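Local coordinates for transferrin binding protein B (Actinobacillus suis, PDB 3PQU) that probably captures host transferrin at the bacterial cell surface, as the outer-membrane lipoprotein component of an iron-acquiring transferrin receptor, at residues 345-350 / 550-555; 374-379 / 455-460; 417-422 / 559-564; 445-450 / 524-529; 504-509 / 528-533. All coordinates share one frame; numbering follows the deposited sequence.

Interaction 1: 345-350 / 550-555; sequences TQFNAK and HHKSDN
K552 reaches across to the backbone of T345, its NZ donating to T345 O over 3.0 Å. NZ lies in the carbonyl plane, with a C=O...N angle of 154°. A weaker bond lies nearer the strands: H550 ND1 stands only 2.8 Å from F347 O, but its N-H is aimed well off the oxygen, at 116°. The first torsion of H550 (55°), which sets CG between its own backbone N and carbonyl carbon, turns the ring toward that carbonyl. The N348-A349 peptide lies over one face of the imidazole near its rim, A349 N 3.9 Å above the plane, while the A349 methyl, CB, comes to 3.6 Å from H550 NE2. Residues 345-348 lie in the turn of a beta hairpin formed by handle strands 333-343 and 349-351, and they lean on the end of barrel strand 544-551. Inside the turn, D343 accepts the backbone N-H groups of T345 and Q346, and F347 adopts a left-handed backbone conformation. Packing takes over further out. The K552 chain, bent at its second torsion, crosses the F347 side chain at about a right angle and brings CD to the ring edge, 4.1 Å from F347 CD2. That same K552 CD passes 3.6 Å from Q346 O. F347 CB rests against H551 O at 3.5 Å, and its buried ring continues onto L446, S448 and S557 of the barrel.

Interaction 2: 374-379 / 455-460; sequences NFKNSK and AEADNN
At the seam between the handle and barrel of the C-lobe, F375 and K376, near the start of handle strand 376-383, meet the loop that follows barrel strand 452-455. N459 lies over one face of the F375 ring in a CH-pi contact: its CB is 3.6 Å from the ring centroid and 6° off the normal. The N459 amide continues toward F375 CG and CB, its plane inclined 26° to the ring, a stacked pair running in opposite directions. Beside N459, at the CE2 corner of the ring, D458 C comes to 3.3 Å from F375 CE2. Within the handle, F375 also packs on C393 and C394, adjacent residues joined by a disulfide. K376 supplies the polar link. With CG between its backbone N and carbonyl carbon (chi1 78°), its extended chain runs past the A457 methyl (K376 CD to A457 CB 4.0 Å) and donates from NZ to A457 O at 2.9 Å, in the carbonyl plane and on a lone pair. E456 OE1 stands 4.0 Å from K376 NZ, too far for a salt bridge, where some electrostatic attraction is likely. Within 374-379, N377 OD1 accepts from N374 N at 2.7 Å and N377 ND2 donates to N374 O.

Interaction 3: 417-422 / 559-564; sequences NSLFLQ and GAVFGA
The flat group that L419 meets is a backbone peptide: its CD1 methyl lies over the face of the G559 peptide, 3.3 Å from G559 O, and continues along the chain to A560 CA at 3.7 Å. The aromatic rings take the outer faces of this contact, F420 directed into the handle against L370 and F562 into the barrel, where it meets the F469 ring with the planes about 20° apart. Two beta sheets are thus packed face to face, handle strand 413-424 on barrel strand 557-568. The short strand axes pass 7.1 Å apart with their directions 32° from parallel, and no hydrogen bond joins them; each backbone is instead bonded within its own sheet, L419 to I342 and G559 to L446. V561 fills the space between the strands. Its CG1, anti to the carbonyl carbon (chi1 -66°), meets L419 CB at 3.9 Å, while both methyls face F420 O, V561 CG2 at 3.9 Å. F402 of the handle and Q548 of the barrel also pack against V561. With glycine at 559 and 563, the barrel strand offers bare backbone on the same face before and after V561. On the other handle leucine, the contact is made by L421 CB, 4.1 Å from V561 CG1, and by L421 CD1, which reaches F562 O at 4.1 Å.

Interaction 4: 445-450 / 524-529; sequences ALVSKG and GNAVFS
Between K449 and G524 runs the one polar link of this contact, a hydrogen bond of 3.0 Å from K449 NZ to G524 O. The lysine is stretched out fully, with CG opposite the backbone N (chi1 -171°) and the remaining torsions extended, an extension that carries NZ from the end of barrel strand 436-448 to the long loop between strands 502-508 and 531-538. Its ammonium group sits above the carbonyl plane, 57° out of it, and meets the C=O bond at 110°, away from either lone pair; N525 O is the next oxygen along, 3.7 Å from K449 NZ. Apolar contacts form the other group. V447 turns a single methyl to the loop: CG1 touches A526 CB at 4.2 Å and, at an equal 4.2 Å, F528 CE2 on the edge of the phenyl ring, near its plane. V558, on the adjoining barrel strand, packs against both V447 and F528, so that the loop is closed down onto the barrel wall. The ammonium group meets a neutral carbonyl, which makes the link a charge-assisted hydrogen bond and not a salt bridge, while the apolar side of the contact is buried.

Interaction 5: 504-509 / 528-533; sequences IGSAKT and FSDIKV
A507 and I531 form the close centre of this antiparallel pairing, a hydrogen-bonded pair in which A507 N reaches I531 O at 2.8 Å and I531 N returns to A507 O at 3.1 Å. Their side chains turn to the buried face, A507 CB lying 4.0 Å from I531 CB and 4.2 Å from V533 CG1, with F549 packed against all three residues. G505 and V533 make a second bonded pair, G505 N to V533 O and V533 N to G505 O both being 3.2 Å. These are neighbouring strands of the C-lobe barrel, 502-508 and 531-538. The ladder is interrupted where K508 alone lies opposite S529 and D530: D530 has a left-handed backbone, an irregularity resembling a beta bulge. Beyond it the chains are joined again through T509. T509 N donates to F528 O, and T509 OG1, held between its backbone N and carbonyl carbon (chi1 57°), receives F528 N at 3.2 Å along a nearly straight 177° line. The opposite face, carrying S506 and K532 in a non-hydrogen-bonded pair, is looser and more exposed. There S506 OG gives D530 OD1 only a weak bond of 3.3 Å.

Along the chain, interaction 1 opens in the handle at 345-350, followed by interaction 2 at 374-379 and interaction 3 at 417-422. Interaction 4 begins in the barrel at 445-450, and interaction 2 closes just afterwards at 455-460, within the span of interaction 1 but crossing interactions 3 and 4. Interaction 5 starts at 504-509; interactions 4 and 5 then end on one loop, sharing F528 and S529. Interaction 1 closes at 550-555 and interaction 3 at 559-564, so these two cross, and both enclose interactions 4 and 5. Interactions 1, 2 and 3 tie the C-lobe handle to its barrel, whereas 4 and 5 lie within the barrel.

Interaction 1: 345-350 / 550-555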
# COMPACT_ATOMS: atom_id res chain seq x y z
N THR A 345 -11.20 -9.01 21.86
CA THR A 345 -12.49 -8.89 22.53
C THR A 345 -13.59 -9.55 21.70
O THR A 345 -14.56 -10.08 22.24
CB THR A 345 -12.88 -7.42 22.77
OG1 THR A 345 -11.70 -6.61 22.83
CG2 THR A 345 -13.66 -7.28 24.07
N GLN A 346 -13.42 -9.51 20.38
CA GLN A 346 -14.36 -10.17 19.49
C GLN A 346 -13.74 -11.47 18.97
O GLN A 346 -14.43 -12.30 18.38
CB GLN A 346 -14.72 -9.25 18.32
CG GLN A 346 -15.88 -8.31 18.60
CD GLN A 346 -15.56 -7.27 19.66
OE1 GLN A 346 -14.42 -6.80 19.77
NE2 GLN A 346 -16.56 -6.90 20.46
N PHE A 347 -12.44 -11.62 19.22
CA PHE A 347 -11.67 -12.76 18.71
C PHE A 347 -11.93 -12.97 17.21
O PHE A 347 -12.00 -14.11 16.74
CB PHE A 347 -11.96 -14.02 19.53
CG PHE A 347 -11.69 -13.84 21.00
CD1 PHE A 347 -10.43 -14.12 21.52
CD2 PHE A 347 -12.67 -13.37 21.85
CE1 PHE A 347 -10.17 -13.94 22.87
CE2 PHE A 347 -12.42 -13.20 23.20
CZ PHE A 347 -11.16 -13.48 23.71
N ASN A 348 -12.06 -11.87 16.48
CA ASN A 348 -12.16 -11.89 15.02
C ASN A 348 -10.94 -11.22 14.37
O ASN A 348 -10.21 -10.47 15.02
CB ASN A 348 -13.46 -11.23 14.56
CG ASN A 348 -13.56 -9.77 14.99
OD1 ASN A 348 -12.58 -9.18 15.44
ND2 ASN A 348 -14.75 -9.20 14.85
N ALA A 349 -10.74 -11.49 13.08
CA ALA A 349 -9.55 -11.03 12.37
C ALA A 349 -9.88 -10.01 11.29
O ALA A 349 -10.97 -10.00 10.73
CB ALA A 349 -8.80 -12.21 11.77
N LYS A 350 -8.91 -9.16 10.99
CA LYS A 350 -9.05 -8.14 9.95
C LYS A 350 -7.72 -7.98 9.22
O LYS A 350 -6.66 -8.22 9.80
CB LYS A 350 -9.47 -6.80 10.57
CG LYS A 350 -10.67 -6.89 11.51
CD LYS A 350 -10.99 -5.55 12.15
CE LYS A 350 -12.24 -5.64 13.03
NZ LYS A 350 -13.44 -6.08 12.26
N HIS A 550 -8.43 -18.10 16.04
CA HIS A 550 -9.29 -17.35 16.92
C HIS A 550 -10.67 -17.97 16.95
O HIS A 550 -11.12 -18.55 15.95
CB HIS A 550 -9.37 -15.89 16.47
CG HIS A 550 -9.82 -15.71 15.05
ND1 HIS A 550 -11.05 -15.56 14.52
CD2 HIS A 550 -8.93 -15.68 14.00
CE1 HIS A 550 -10.89 -15.44 13.16
NE2 HIS A 550 -9.60 -15.52 12.87
N HIS A 551 -11.33 -17.88 18.09
CA HIS A 551 -12.68 -18.40 18.20
C HIS A 551 -13.48 -17.64 19.25
O HIS A 551 -12.96 -17.28 20.31
CB HIS A 551 -12.68 -19.89 18.50
CG HIS A 551 -14.01 -20.54 18.32
ND1 HIS A 551 -14.55 -20.77 17.07
CD2 HIS A 551 -14.91 -21.01 19.21
CE1 HIS A 551 -15.73 -21.36 17.21
NE2 HIS A 551 -15.97 -21.51 18.50
N LYS A 552 -14.75 -17.40 18.94
CA LYS A 552 -15.65 -16.70 19.83
C LYS A 552 -16.81 -17.62 20.17
O LYS A 552 -17.54 -18.06 19.29
CB LYS A 552 -16.16 -15.42 19.16
CG LYS A 552 -17.23 -14.69 19.95
CD LYS A 552 -16.63 -13.65 20.88
CE LYS A 552 -17.71 -12.79 21.51
NZ LYS A 552 -17.15 -11.63 22.26
N SER A 553 -16.93 -17.96 21.45
CA SER A 553 -17.98 -18.86 21.91
C SER A 553 -18.46 -18.40 23.27
O SER A 553 -17.72 -17.76 24.02
CB SER A 553 -17.47 -20.30 22.00
OG SER A 553 -18.50 -21.20 22.37
N ASP A 554 -19.70 -18.74 23.60
CA ASP A 554 -20.31 -18.31 24.85
C ASP A 554 -20.68 -19.50 25.72
O ASP A 554 -21.82 -19.97 25.70
CB ASP A 554 -21.52 -17.42 24.57
CG ASP A 554 -21.18 -16.22 23.71
OD1 ASP A 554 -21.09 -16.38 22.47
OD2 ASP A 554 -20.99 -15.12 24.27
N ASN A 555 -19.71 -19.98 26.49
CA ASN A 555 -18.39 -19.35 26.50
C ASN A 555 -17.21 -20.28 26.26
O ASN A 555 -17.33 -21.51 26.30
CB ASN A 555 -18.18 -18.53 27.78
CG ASN A 555 -18.60 -17.08 27.63
OD1 ASN A 555 -18.00 -16.40 26.66
ND2 ASN A 555 -19.45 -16.59 28.36

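Interaction 2: 374-379 / 455-460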
# COMPACT_ATOMS: atom_id res chain seq x y z
N ASN A 374 16.51 -6.34 21.45
CA ASN A 374 16.09 -7.47 22.28
C ASN A 374 15.45 -8.61 21.50
O ASN A 374 15.20 -8.50 20.29
CB ASN A 374 15.13 -6.98 23.37
CG ASN A 374 15.79 -6.04 24.35
OD1 ASN A 374 16.95 -6.23 24.71
ND2 ASN A 374 15.06 -5.03 24.79
N PHE A 375 15.18 -9.72 22.19
CA PHE A 375 14.49 -10.85 21.59
C PHE A 375 13.12 -10.42 21.08
O PHE A 375 12.75 -10.71 19.95
CB PHE A 375 14.33 -11.99 22.59
CG PHE A 375 13.49 -13.13 22.07
CD1 PHE A 375 13.99 -14.00 21.12
CD2 PHE A 375 12.19 -13.31 22.54
CE1 PHE A 375 13.22 -15.04 20.64
CE2 PHE A 375 11.41 -14.35 22.07
CZ PHE A 375 11.93 -15.22 21.12
N LYS A 376 12.35 -9.77 21.95
CA LYS A 376 11.14 -9.07 21.51
C LYS A 376 11.23 -7.64 22.02
O LYS A 376 11.83 -7.39 23.07
CB LYS A 376 9.87 -9.79 21.98
CG LYS A 376 9.48 -9.59 23.43
CD LYS A 376 8.21 -10.38 23.74
CE LYS A 376 7.63 -10.04 25.11
NZ LYS A 376 6.51 -10.96 25.46
N ASN A 377 10.67 -6.70 21.27
CA ASN A 377 10.88 -5.29 21.54
C ASN A 377 9.57 -4.51 21.55
O ASN A 377 8.70 -4.74 20.72
CB ASN A 377 11.83 -4.70 20.50
CG ASN A 377 13.16 -5.43 20.46
OD1 ASN A 377 14.08 -5.10 21.21
ND2 ASN A 377 13.27 -6.45 19.61
N SER A 378 9.45 -3.58 22.49
CA SER A 378 8.26 -2.75 22.58
C SER A 378 8.48 -1.39 21.91
O SER A 378 9.53 -0.76 22.08
CB SER A 378 7.86 -2.55 24.04
OG SER A 378 6.75 -1.68 24.13
N LYS A 379 7.49 -0.95 21.15
CA LYS A 379 7.55 0.34 20.48
C LYS A 379 6.35 1.18 20.88
O LYS A 379 5.21 0.69 20.92
CB LYS A 379 7.57 0.15 18.96
CG LYS A 379 8.65 -0.79 18.45
CD LYS A 379 10.05 -0.23 18.70
CE LYS A 379 11.11 -1.15 18.10
NZ LYS A 379 12.47 -0.57 18.24
N ALA A 455 -0.71 -15.87 26.95
CA ALA A 455 0.59 -16.43 26.63
C ALA A 455 1.47 -15.28 26.15
O ALA A 455 1.04 -14.47 25.34
CB ALA A 455 0.46 -17.48 25.56
N GLU A 456 2.69 -15.21 26.68
CA GLU A 456 3.59 -14.11 26.36
C GLU A 456 4.87 -14.62 25.72
O GLU A 456 5.55 -15.48 26.28
CB GLU A 456 3.90 -13.29 27.62
CG GLU A 456 2.69 -12.60 28.23
CD GLU A 456 2.70 -11.09 28.02
OE1 GLU A 456 3.73 -10.46 28.32
OE2 GLU A 456 1.68 -10.55 27.55
N ALA A 457 5.19 -14.10 24.55
CA ALA A 457 6.35 -14.56 23.80
C ALA A 457 7.63 -14.48 24.62
O ALA A 457 7.87 -13.49 25.31
CB ALA A 457 6.50 -13.75 22.53
N ASP A 458 8.44 -15.52 24.55
CA ASP A 458 9.75 -15.53 25.22
C ASP A 458 10.71 -16.46 24.51
O ASP A 458 10.33 -17.16 23.56
CB ASP A 458 9.61 -15.91 26.70
CG ASP A 458 9.20 -17.36 26.90
OD1 ASP A 458 8.66 -17.68 27.98
OD2 ASP A 458 9.41 -18.19 25.99
N ASN A 459 11.96 -16.48 24.96
CA ASN A 459 12.99 -17.32 24.35
C ASN A 459 13.44 -18.49 25.23
O ASN A 459 14.48 -19.10 24.97
CB ASN A 459 14.20 -16.48 23.95
CG ASN A 459 14.68 -15.57 25.07
OD1 ASN A 459 14.08 -15.50 26.14
ND2 ASN A 459 15.78 -14.86 24.82
N ASN A 460 12.67 -18.79 26.27
CA ASN A 460 12.96 -19.94 27.13
C ASN A 460 12.55 -21.25 26.44
O ASN A 460 11.40 -21.68 26.55
CB ASN A 460 12.26 -19.80 28.48
CG ASN A 460 12.67 -20.88 29.47
OD1 ASN A 460 13.41 -21.80 29.14
ND2 ASN A 460 12.18 -20.77 30.70

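Interaction 3: 417-422 / 559-564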
# COMPACT_ATOMS: atom_id res chain seq x y z
N ASN A 417 -7.02 -3.49 22.52
CA ASN A 417 -6.05 -4.58 22.61
C ASN A 417 -6.22 -5.59 21.47
O ASN A 417 -7.34 -5.91 21.09
CB ASN A 417 -6.16 -5.29 23.96
CG ASN A 417 -4.91 -6.05 24.33
OD1 ASN A 417 -3.80 -5.68 23.92
ND2 ASN A 417 -5.06 -7.12 25.11
N SER A 418 -5.10 -6.08 20.94
CA SER A 418 -5.15 -7.04 19.85
C SER A 418 -3.85 -7.82 19.65
O SER A 418 -2.86 -7.63 20.36
CB SER A 418 -5.55 -6.34 18.54
OG SER A 418 -4.58 -5.39 18.14
N LEU A 419 -3.88 -8.72 18.67
CA LEU A 419 -2.70 -9.45 18.23
C LEU A 419 -2.46 -9.15 16.76
O LEU A 419 -3.38 -8.77 16.05
CB LEU A 419 -2.91 -10.96 18.38
CG LEU A 419 -3.10 -11.52 19.78
CD1 LEU A 419 -3.25 -13.03 19.71
CD2 LEU A 419 -1.93 -11.14 20.68
N PHE A 420 -1.22 -9.33 16.31
CA PHE A 420 -0.92 -9.18 14.90
C PHE A 420 0.11 -10.20 14.45
O PHE A 420 0.89 -10.75 15.25
CB PHE A 420 -0.42 -7.78 14.57
CG PHE A 420 0.96 -7.50 15.07
CD1 PHE A 420 2.06 -7.78 14.28
CD2 PHE A 420 1.16 -6.94 16.32
CE1 PHE A 420 3.34 -7.52 14.73
CE2 PHE A 420 2.43 -6.67 16.78
CZ PHE A 420 3.53 -6.96 15.98
N LEU A 421 0.08 -10.45 13.15
CA LEU A 421 0.99 -11.37 12.48
C LEU A 421 1.22 -10.89 11.06
O LEU A 421 0.28 -10.65 10.32
CB LEU A 421 0.37 -12.76 12.45
CG LEU A 421 1.11 -13.74 11.52
CD1 LEU A 421 2.26 -14.42 12.26
CD2 LEU A 421 0.15 -14.77 10.95
N GLN A 422 2.48 -10.77 10.67
CA GLN A 422 2.84 -10.38 9.32
C GLN A 422 3.96 -11.29 8.85
O GLN A 422 4.82 -11.68 9.64
CB GLN A 422 3.30 -8.91 9.27
CG GLN A 422 2.32 -7.91 9.88
CD GLN A 422 2.70 -6.45 9.58
OE1 GLN A 422 1.85 -5.65 9.20
NE2 GLN A 422 3.97 -6.11 9.75
N GLY A 559 -7.70 -16.06 21.16
CA GLY A 559 -7.01 -15.38 20.09
C GLY A 559 -5.53 -15.69 20.19
O GLY A 559 -4.91 -15.41 21.21
N ALA A 560 -4.96 -16.26 19.13
CA ALA A 560 -3.56 -16.68 19.18
C ALA A 560 -2.78 -16.45 17.88
O ALA A 560 -3.28 -16.70 16.78
CB ALA A 560 -3.46 -18.14 19.59
N VAL A 561 -1.55 -15.98 18.03
CA VAL A 561 -0.60 -15.90 16.93
C VAL A 561 0.68 -16.61 17.34
O VAL A 561 1.04 -16.62 18.52
CB VAL A 561 -0.30 -14.43 16.53
CG1 VAL A 561 -1.55 -13.77 15.97
CG2 VAL A 561 0.23 -13.64 17.71
N PHE A 562 1.36 -17.22 16.38
CA PHE A 562 2.58 -17.96 16.68
C PHE A 562 3.56 -17.95 15.51
O PHE A 562 3.18 -17.80 14.35
CB PHE A 562 2.24 -19.40 17.06
CG PHE A 562 1.46 -20.13 16.01
CD1 PHE A 562 2.12 -20.79 14.99
CD2 PHE A 562 0.08 -20.12 16.03
CE1 PHE A 562 1.40 -21.45 14.00
CE2 PHE A 562 -0.64 -20.79 15.06
CZ PHE A 562 0.02 -21.45 14.04
N GLY A 563 4.85 -18.10 15.84
CA GLY A 563 5.90 -18.15 14.84
C GLY A 563 6.98 -19.14 15.25
O GLY A 563 7.11 -19.46 16.43
N ALA A 564 7.74 -19.65 14.29
CA ALA A 564 8.83 -20.57 14.59
C ALA A 564 9.89 -20.67 13.49
O ALA A 564 9.62 -20.43 12.30
CB ALA A 564 8.30 -21.96 14.96

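Interaction 4: 445-450 / 524-529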
# COMPACT_ATOMS: atom_id res chain seq x y z
N ALA A 445 -1.10 -15.16 22.99
CA ALA A 445 -2.49 -15.57 22.93
C ALA A 445 -3.30 -15.03 24.09
O ALA A 445 -2.75 -14.51 25.06
CB ALA A 445 -2.58 -17.08 22.89
N LEU A 446 -4.61 -15.15 23.97
CA LEU A 446 -5.52 -14.85 25.06
C LEU A 446 -6.70 -15.80 25.02
O LEU A 446 -7.52 -15.75 24.10
CB LEU A 446 -6.01 -13.40 25.01
CG LEU A 446 -7.04 -13.06 26.10
CD1 LEU A 446 -6.88 -11.63 26.57
CD2 LEU A 446 -8.46 -13.31 25.62
N VAL A 447 -6.76 -16.68 26.01
CA VAL A 447 -7.91 -17.54 26.19
C VAL A 447 -8.76 -16.98 27.31
O VAL A 447 -8.27 -16.71 28.41
CB VAL A 447 -7.50 -18.98 26.52
CG1 VAL A 447 -8.68 -19.77 27.06
CG2 VAL A 447 -6.92 -19.66 25.29
N SER A 448 -10.03 -16.79 27.00
CA SER A 448 -10.98 -16.18 27.91
C SER A 448 -12.27 -16.98 27.95
O SER A 448 -12.91 -17.19 26.91
CB SER A 448 -11.28 -14.74 27.49
OG SER A 448 -12.42 -14.25 28.16
N LYS A 449 -12.63 -17.43 29.14
CA LYS A 449 -13.89 -18.12 29.37
C LYS A 449 -14.55 -17.51 30.60
O LYS A 449 -15.69 -17.05 30.56
CB LYS A 449 -13.65 -19.62 29.57
CG LYS A 449 -14.92 -20.44 29.59
CD LYS A 449 -14.62 -21.90 29.81
CE LYS A 449 -15.86 -22.64 30.25
NZ LYS A 449 -15.51 -23.93 30.90
N GLY A 450 -13.81 -17.51 31.70
CA GLY A 450 -14.19 -16.78 32.89
C GLY A 450 -13.08 -15.79 33.21
O GLY A 450 -13.24 -14.58 33.03
N GLY A 524 -15.21 -25.64 34.42
CA GLY A 524 -14.48 -26.59 33.61
C GLY A 524 -13.31 -26.00 32.85
O GLY A 524 -13.23 -24.79 32.63
N ASN A 525 -12.40 -26.88 32.44
CA ASN A 525 -11.25 -26.50 31.63
C ASN A 525 -11.69 -25.92 30.30
O ASN A 525 -12.80 -26.20 29.83
CB ASN A 525 -10.36 -27.72 31.37
CG ASN A 525 -9.78 -28.32 32.64
OD1 ASN A 525 -9.94 -27.76 33.73
ND2 ASN A 525 -9.10 -29.45 32.51
N ALA A 526 -10.84 -25.12 29.68
CA ALA A 526 -11.12 -24.68 28.33
C ALA A 526 -10.95 -25.89 27.44
O ALA A 526 -9.86 -26.45 27.35
CB ALA A 526 -10.17 -23.57 27.91
N VAL A 527 -12.04 -26.32 26.80
CA VAL A 527 -11.94 -27.39 25.82
C VAL A 527 -12.21 -26.82 24.43
O VAL A 527 -13.26 -26.22 24.18
CB VAL A 527 -12.87 -28.58 26.12
CG1 VAL A 527 -12.54 -29.74 25.20
CG2 VAL A 527 -12.73 -28.99 27.57
N PHE A 528 -11.24 -26.99 23.55
CA PHE A 528 -11.30 -26.45 22.21
C PHE A 528 -11.05 -27.52 21.19
O PHE A 528 -10.14 -28.34 21.34
CB PHE A 528 -10.25 -25.36 22.03
CG PHE A 528 -10.69 -24.02 22.53
CD1 PHE A 528 -11.71 -23.34 21.89
CD2 PHE A 528 -10.07 -23.43 23.62
CE1 PHE A 528 -12.10 -22.09 22.33
CE2 PHE A 528 -10.47 -22.20 24.08
CZ PHE A 528 -11.48 -21.52 23.43
N SER A 529 -11.85 -27.52 20.14
CA SER A 529 -11.61 -28.43 19.04
C SER A 529 -12.04 -27.82 17.72
O SER A 529 -12.84 -26.89 17.68
CB SER A 529 -12.32 -29.77 19.28
OG SER A 529 -13.72 -29.62 19.24

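Interaction 5: 504-509 / 528-533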
# COMPACT_ATOMS: atom_id res chain seq x y z
N ILE A 504 -3.17 -24.99 6.35
CA ILE A 504 -4.50 -24.79 6.91
C ILE A 504 -4.92 -26.05 7.64
O ILE A 504 -4.64 -27.16 7.19
CB ILE A 504 -5.54 -24.46 5.81
CG1 ILE A 504 -5.05 -23.32 4.92
CG2 ILE A 504 -6.89 -24.11 6.44
CD1 ILE A 504 -5.98 -22.99 3.78
N GLY A 505 -5.60 -25.89 8.77
CA GLY A 505 -6.00 -27.03 9.58
C GLY A 505 -6.77 -26.66 10.83
O GLY A 505 -7.59 -25.74 10.83
N SER A 506 -6.49 -27.37 11.92
CA SER A 506 -7.27 -27.23 13.14
C SER A 506 -6.39 -27.17 14.39
O SER A 506 -5.41 -27.90 14.52
CB SER A 506 -8.27 -28.38 13.28
OG SER A 506 -9.21 -28.37 12.22
N ALA A 507 -6.76 -26.28 15.31
CA ALA A 507 -6.13 -26.23 16.61
C ALA A 507 -7.09 -26.81 17.65
O ALA A 507 -8.31 -26.73 17.50
CB ALA A 507 -5.77 -24.80 16.96
N LYS A 508 -6.53 -27.41 18.69
CA LYS A 508 -7.36 -27.99 19.74
C LYS A 508 -6.60 -28.13 21.04
O LYS A 508 -5.45 -27.74 21.17
CB LYS A 508 -7.86 -29.37 19.33
CG LYS A 508 -6.75 -30.33 18.93
CD LYS A 508 -7.29 -31.72 18.62
CE LYS A 508 -7.59 -32.50 19.89
NZ LYS A 508 -8.05 -33.89 19.61
N THR A 509 -7.27 -28.77 21.98
CA THR A 509 -6.64 -29.14 23.22
C THR A 509 -6.91 -30.61 23.41
O THR A 509 -7.56 -31.24 22.56
CB THR A 509 -7.23 -28.35 24.39
OG1 THR A 509 -8.64 -28.56 24.44
CG2 THR A 509 -6.96 -26.87 24.17
N PHE A 528 -11.24 -26.99 23.55
CA PHE A 528 -11.30 -26.45 22.21
C PHE A 528 -11.05 -27.52 21.19
O PHE A 528 -10.14 -28.34 21.34
CB PHE A 528 -10.25 -25.36 22.03
CG PHE A 528 -10.69 -24.02 22.53
CD1 PHE A 528 -11.71 -23.34 21.89
CD2 PHE A 528 -10.07 -23.43 23.62
CE1 PHE A 528 -12.10 -22.09 22.33
CE2 PHE A 528 -10.47 -22.20 24.08
CZ PHE A 528 -11.48 -21.52 23.43
N SER A 529 -11.85 -27.52 20.14
CA SER A 529 -11.61 -28.43 19.04
C SER A 529 -12.04 -27.82 17.72
O SER A 529 -12.84 -26.89 17.68
CB SER A 529 -12.32 -29.77 19.28
OG SER A 529 -13.72 -29.62 19.24
N ASP A 530 -11.49 -28.36 16.64
CA ASP A 530 -11.83 -27.91 15.30
C ASP A 530 -11.75 -26.39 15.16
O ASP A 530 -12.55 -25.78 14.46
CB ASP A 530 -13.23 -28.41 14.91
CG ASP A 530 -13.46 -28.38 13.41
OD1 ASP A 530 -12.50 -28.10 12.66
OD2 ASP A 530 -14.60 -28.64 12.98
N ILE A 531 -10.77 -25.79 15.82
CA ILE A 531 -10.51 -24.36 15.65
C ILE A 531 -9.79 -24.14 14.33
O ILE A 531 -8.81 -24.83 14.03
CB ILE A 531 -9.66 -23.78 16.79
CG1 ILE A 531 -10.30 -24.06 18.15
CG2 ILE A 531 -9.45 -22.28 16.58
CD1 ILE A 531 -11.52 -23.22 18.43
N LYS A 532 -10.26 -23.19 13.54
CA LYS A 532 -9.67 -22.94 12.24
C LYS A 532 -8.36 -22.17 12.35
O LYS A 532 -8.33 -21.05 12.87
CB LYS A 532 -10.67 -22.21 11.34
CG LYS A 532 -10.19 -21.96 9.92
CD LYS A 532 -11.38 -21.81 8.98
CE LYS A 532 -11.02 -21.06 7.70
NZ LYS A 532 -10.90 -19.59 7.93
N VAL A 533 -7.28 -22.77 11.88
CA VAL A 533 -5.98 -22.11 11.91
C VAL A 533 -5.38 -21.90 10.52
O VAL A 533 -5.26 -22.85 9.73
CB VAL A 533 -4.97 -22.85 12.83
CG1 VAL A 533 -5.26 -24.33 12.86
CG2 VAL A 533 -3.54 -22.58 12.39